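Local coordinates for protein fructose-1,6-bisphosphatase/inositol-1-monophosphatase (PDB 2P3N) that removes phosphate from inositol 1-phosphate and fructose 1,6-bisphosphate, among other sugar and polyol phosphates, using magnesium, at residues L143-T157 against R167-N180. Residues are numbered along the deposited sequence; the frame is centred on the assembly and turned at random.
Sequences LEECVGSTGSYVDFT and RTRRIRILGSAALN
Arg169 curls over the backbone of Glu144 and Glu145. Its CB, less surely placed, lies near Glu144 O, CG brushes Val147 CG2, and CD passes Glu144 O more distantly. With CG anti to the backbone N (chi1 176°) and bends at chi2 and chi3, the chain curls round, bringing NE to 3.6 Å from Glu144 O. The guanidinium then lays one face over the Glu145 backbone, NH2 ending 3.5 Å from Glu145 CA. A leucine here would probably leave the Glu145 backbone uncovered and take away a positive charge near the Glu144 and Glu145 carboxylates. Beyond it, strands 147-150 and 170-172 pair in parallel, as expected of a right-handed beta-alpha-beta crossover, here through helix 156-167; 170-172 is an edge strand of its sheet within this chain. Gly148 N donates to Arg170 O, and Arg172 N to Gly148 O at 2.7 Å. Arg172 O is gripped twice: Thr150 N approaches almost head-on at 3.0 Å, while Ser149 OG donates from above the carbonyl plane at 2.9 Å. Arg172, which probably binds substrate, thus has both backbone N and O held by strand 147-150. Farther along, Thr157 CG2 and Ile173 CD1 meet tip to tip, and a water links Thr150 O to Gly175 N and Asn180 OD1.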
loop_
_atom_site.group_PDB
_atom_site.type_symbol
_atom_site.label_atom_id
_atom_site.label_comp_id
_atom_site.label_asym_id
_atom_site.label_seq_id
_atom_site.Cartn_x
_atom_site.Cartn_y
_atom_site.Cartn_z
ATOM N N LEU A 143 20.922 10.283 24.541
ATOM C CA LEU A 143 21.396 9.228 23.679
ATOM C C LEU A 143 20.809 7.888 24.101
ATOM O O LEU A 143 20.696 6.979 23.288
ATOM C CB LEU A 143 22.919 9.160 23.731
ATOM C CG LEU A 143 23.603 8.815 22.413
ATOM C CD1 LEU A 143 23.483 9.998 21.461
ATOM C CD2 LEU A 143 25.057 8.488 22.667
ATOM N N GLU A 144 20.429 7.764 25.369
ATOM C CA GLU A 144 19.873 6.506 25.863
ATOM C C GLU A 144 18.483 6.230 25.311
ATOM O O GLU A 144 18.070 5.077 25.192
ATOM C CB GLU A 144 19.839 6.494 27.398
ATOM C CG GLU A 144 18.853 7.468 28.061
ATOM C CD GLU A 144 17.438 6.904 28.221
ATOM O OE1 GLU A 144 16.643 7.507 28.983
ATOM O OE2 GLU A 144 17.115 5.869 27.590
ATOM N N GLU A 145 17.758 7.293 24.985
ATOM C CA GLU A 145 16.419 7.151 24.430
ATOM C C GLU A 145 16.492 7.432 22.929
ATOM O O GLU A 145 15.524 7.908 22.327
ATOM C CB GLU A 145 15.450 8.140 25.098
ATOM C CG GLU A 145 15.781 9.615 24.863
ATOM C CD GLU A 145 14.636 10.555 25.239
ATOM O OE1 GLU A 145 13.537 10.436 24.650
ATOM O OE2 GLU A 145 14.836 11.419 26.119
ATOM N N CYS A 146 17.646 7.128 22.335
ATOM C CA CYS A 146 17.878 7.370 20.911
ATOM C C CYS A 146 18.138 6.144 20.052
ATOM O O CYS A 146 18.619 5.122 20.527
ATOM C CB CYS A 146 19.060 8.325 20.721
ATOM S SG CYS A 146 18.668 10.069 20.835
ATOM N N VAL A 147 17.815 6.274 18.769
ATOM C CA VAL A 147 18.039 5.220 17.798
ATOM C C VAL A 147 18.800 5.881 16.662
ATOM O O VAL A 147 18.267 6.747 15.958
ATOM C CB VAL A 147 16.724 4.624 17.276
ATOM C CG1 VAL A 147 17.013 3.576 16.221
ATOM C CG2 VAL A 147 15.966 3.991 18.422
ATOM N N GLY A 148 20.064 5.490 16.516
ATOM C CA GLY A 148 20.909 6.052 15.479
ATOM C C GLY A 148 21.103 5.099 14.325
ATOM O O GLY A 148 20.749 3.917 14.421
ATOM N N SER A 149 21.686 5.604 13.240
ATOM C CA SER A 149 21.903 4.791 12.050
ATOM C C SER A 149 23.284 4.993 11.408
ATOM O O SER A 149 23.916 6.032 11.593
ATOM C CB SER A 149 20.799 5.109 11.032
ATOM O OG SER A 149 20.805 4.186 9.959
ATOM N N THR A 150 23.741 3.988 10.658
ATOM C CA THR A 150 25.023 4.045 9.945
ATOM C C THR A 150 24.916 3.203 8.685
ATOM O O THR A 150 23.956 2.454 8.516
ATOM C CB THR A 150 26.192 3.459 10.767
ATOM O OG1 THR A 150 26.260 4.108 12.038
ATOM C CG2 THR A 150 27.518 3.680 10.048
ATOM N N GLY A 151 25.909 3.327 7.807
ATOM C CA GLY A 151 25.938 2.546 6.580
ATOM C C GLY A 151 27.048 1.512 6.664
ATOM O O GLY A 151 27.959 1.658 7.476
ATOM N N SER A 152 26.986 0.469 5.843
ATOM C CA SER A 152 28.017 -0.563 5.879
ATOM C C SER A 152 29.348 -0.097 5.297
ATOM O O SER A 152 29.532 -0.074 4.080
ATOM C CB SER A 152 27.542 -1.800 5.132
ATOM O OG SER A 152 26.331 -2.273 5.689
ATOM N N TYR A 153 30.279 0.262 6.172
ATOM C CA TYR A 153 31.583 0.733 5.733
ATOM C C TYR A 153 32.692 -0.210 6.146
ATOM O O TYR A 153 32.461 -1.210 6.820
ATOM C CB TYR A 153 31.867 2.118 6.309
ATOM C CG TYR A 153 30.734 3.086 6.096
ATOM C CD1 TYR A 153 30.243 3.338 4.817
ATOM C CD2 TYR A 153 30.132 3.731 7.175
ATOM C CE1 TYR A 153 29.177 4.209 4.615
ATOM C CE2 TYR A 153 29.064 4.606 6.985
ATOM C CZ TYR A 153 28.593 4.837 5.703
ATOM O OH TYR A 153 27.540 5.696 5.499
ATOM N N VAL A 154 33.901 0.142 5.729
ATOM C CA VAL A 154 35.106 -0.622 6.016
ATOM C C VAL A 154 35.121 -1.171 7.445
ATOM O O VAL A 154 34.427 -2.137 7.755
ATOM C CB VAL A 154 36.361 0.267 5.755
ATOM C CG1 VAL A 154 36.307 1.527 6.619
ATOM C CG2 VAL A 154 37.635 -0.522 5.999
ATOM N N ASP A 155 35.914 -0.553 8.309
ATOM C CA ASP A 155 36.029 -0.976 9.693
ATOM C C ASP A 155 35.218 -0.037 10.565
ATOM O O ASP A 155 34.995 -0.302 11.745
ATOM C CB ASP A 155 37.492 -0.930 10.130
ATOM C CG ASP A 155 38.347 -1.975 9.436
ATOM O OD1 ASP A 155 38.379 -2.000 8.189
ATOM O OD2 ASP A 155 38.995 -2.776 10.144
ATOM N N PHE A 156 34.789 1.067 9.965
ATOM C CA PHE A 156 34.010 2.093 10.648
ATOM C C PHE A 156 32.749 1.559 11.324
ATOM O O PHE A 156 32.570 1.688 12.540
ATOM C CB PHE A 156 33.623 3.176 9.646
ATOM C CG PHE A 156 32.870 4.314 10.249
ATOM C CD1 PHE A 156 31.517 4.191 10.548
ATOM C CD2 PHE A 156 33.520 5.508 10.541
ATOM C CE1 PHE A 156 30.821 5.240 11.132
ATOM C CE2 PHE A 156 32.837 6.570 11.126
ATOM C CZ PHE A 156 31.482 6.437 11.423
ATOM N N THR A 157 31.869 0.982 10.516
ATOM C CA THR A 157 30.614 0.431 10.997
ATOM C C THR A 157 30.799 -0.375 12.271
ATOM O O THR A 157 30.497 0.109 13.357
ATOM C CB THR A 157 29.966 -0.458 9.917
ATOM O OG1 THR A 157 29.635 0.343 8.775
ATOM C CG2 THR A 157 28.707 -1.107 10.449
ATOM N N ARG A 167 25.841 3.763 24.965
ATOM C CA ARG A 167 25.032 4.938 25.289
ATOM C C ARG A 167 23.797 5.128 24.406
ATOM O O ARG A 167 23.184 6.198 24.417
ATOM C CB ARG A 167 25.881 6.207 25.184
ATOM C CG ARG A 167 26.913 6.406 26.276
ATOM C CD ARG A 167 27.451 7.830 26.214
ATOM N NE ARG A 167 28.741 7.942 25.537
ATOM C CZ ARG A 167 29.053 7.374 24.373
ATOM N NH1 ARG A 167 28.170 6.626 23.721
ATOM N NH2 ARG A 167 30.263 7.563 23.853
ATOM N N THR A 168 23.412 4.099 23.659
ATOM C CA THR A 168 22.279 4.242 22.752
ATOM C C THR A 168 21.211 3.139 22.819
ATOM O O THR A 168 21.515 1.958 23.026
ATOM C CB THR A 168 22.808 4.389 21.294
ATOM O OG1 THR A 168 21.997 5.329 20.580
ATOM C CG2 THR A 168 22.806 3.043 20.569
ATOM N N ARG A 169 19.955 3.548 22.643
ATOM C CA ARG A 169 18.813 2.643 22.672
ATOM C C ARG A 169 19.010 1.513 21.665
ATOM O O ARG A 169 18.811 0.336 21.993
ATOM C CB ARG A 169 17.533 3.423 22.344
ATOM C CG ARG A 169 16.269 2.590 22.234
ATOM C CD ARG A 169 15.594 2.400 23.578
ATOM N NE ARG A 169 14.965 3.622 24.090
ATOM C CZ ARG A 169 13.966 4.270 23.492
ATOM N NH1 ARG A 169 13.470 3.824 22.346
ATOM N NH2 ARG A 169 13.446 5.357 24.052
ATOM N N ARG A 170 19.409 1.875 20.444
ATOM C CA ARG A 170 19.634 0.893 19.379
ATOM C C ARG A 170 20.221 1.520 18.113
ATOM O O ARG A 170 19.970 2.688 17.817
ATOM C CB ARG A 170 18.317 0.194 19.034
ATOM C CG ARG A 170 18.487 -1.060 18.198
ATOM C CD ARG A 170 17.613 -2.178 18.744
ATOM N NE ARG A 170 17.666 -2.215 20.199
ATOM C CZ ARG A 170 17.171 -3.199 20.933
ATOM N NH1 ARG A 170 16.584 -4.235 20.343
ATOM N NH2 ARG A 170 17.261 -3.144 22.251
ATOM N N ILE A 171 21.001 0.743 17.365
ATOM C CA ILE A 171 21.607 1.248 16.133
ATOM C C ILE A 171 21.037 0.524 14.920
ATOM O O ILE A 171 20.851 -0.697 14.944
ATOM C CB ILE A 171 23.144 1.069 16.132
ATOM C CG1 ILE A 171 23.783 1.888 17.262
ATOM C CG2 ILE A 171 23.708 1.507 14.782
ATOM C CD1 ILE A 171 23.745 3.398 17.045
ATOM N N ARG A 172 20.769 1.276 13.854
ATOM C CA ARG A 172 20.206 0.696 12.638
ATOM C C ARG A 172 21.084 0.799 11.396
ATOM O O ARG A 172 21.798 1.783 11.186
ATOM C CB ARG A 172 18.843 1.330 12.331
ATOM C CG ARG A 172 17.737 0.978 13.325
ATOM C CD ARG A 172 17.595 -0.544 13.478
ATOM N NE ARG A 172 16.647 -0.923 14.527
ATOM C CZ ARG A 172 16.857 -1.898 15.409
ATOM N NH1 ARG A 172 15.936 -2.174 16.323
ATOM N NH2 ARG A 172 17.992 -2.592 15.385
ATOM N N ILE A 173 21.014 -0.250 10.583
ATOM C CA ILE A 173 21.741 -0.350 9.320
ATOM C C ILE A 173 20.703 -0.916 8.348
ATOM O O ILE A 173 20.584 -2.137 8.196
ATOM C CB ILE A 173 22.909 -1.332 9.429
ATOM C CG1 ILE A 173 23.925 -0.810 10.440
ATOM C CG2 ILE A 173 23.544 -1.528 8.067
ATOM C CD1 ILE A 173 25.108 -1.720 10.632
ATOM N N LEU A 174 19.962 -0.015 7.703
ATOM C CA LEU A 174 18.879 -0.380 6.795
ATOM C C LEU A 174 19.276 -0.642 5.362
ATOM O O LEU A 174 18.755 -1.565 4.743
ATOM C CB LEU A 174 17.805 0.702 6.812
ATOM C CG LEU A 174 17.406 1.265 8.175
ATOM C CD1 LEU A 174 18.546 2.122 8.728
ATOM C CD2 LEU A 174 16.151 2.110 8.020
ATOM N N GLY A 175 20.162 0.187 4.816
ATOM C CA GLY A 175 20.602 -0.039 3.451
ATOM C C GLY A 175 20.513 1.113 2.478
ATOM O O GLY A 175 21.112 1.047 1.403
ATOM N N SER A 176 19.785 2.165 2.839
ATOM C CA SER A 176 19.641 3.306 1.947
ATOM C C SER A 176 20.100 4.610 2.582
ATOM O O SER A 176 19.489 5.108 3.523
ATOM C CB SER A 176 18.181 3.437 1.488
ATOM O OG SER A 176 18.054 4.381 0.433
ATOM N N ALA A 177 21.184 5.155 2.050
ATOM C CA ALA A 177 21.742 6.407 2.538
ATOM C C ALA A 177 20.692 7.523 2.518
ATOM O O ALA A 177 20.342 8.096 3.555
ATOM C CB ALA A 177 22.932 6.800 1.676
ATOM N N ALA A 178 20.201 7.830 1.324
ATOM C CA ALA A 178 19.200 8.873 1.158
ATOM C C ALA A 178 18.003 8.656 2.096
ATOM O O ALA A 178 17.572 9.574 2.791
ATOM C CB ALA A 178 18.737 8.915 -0.298
ATOM N N LEU A 179 17.477 7.438 2.117
ATOM C CA LEU A 179 16.334 7.128 2.960
ATOM C C LEU A 179 16.650 7.233 4.452
ATOM O O LEU A 179 15.779 7.585 5.243
ATOM C CB LEU A 179 15.808 5.731 2.632
ATOM C CG LEU A 179 14.455 5.341 3.236
ATOM C CD1 LEU A 179 13.384 6.373 2.876
ATOM C CD2 LEU A 179 14.071 3.967 2.717
ATOM N N ASN A 180 17.887 6.942 4.842
ATOM C CA ASN A 180 18.259 7.018 6.252
ATOM C C ASN A 180 18.399 8.445 6.721
ATOM O O ASN A 180 18.115 8.750 7.875
ATOM C CB ASN A 180 19.567 6.273 6.518
ATOM C CG ASN A 180 19.379 4.770 6.588
ATOM O OD1 ASN A 180 20.346 4.015 6.712
ATOM N ND2 ASN A 180 18.128 4.325 6.512
HETATM O O HOH W 1 22.515 1.673 6.096
#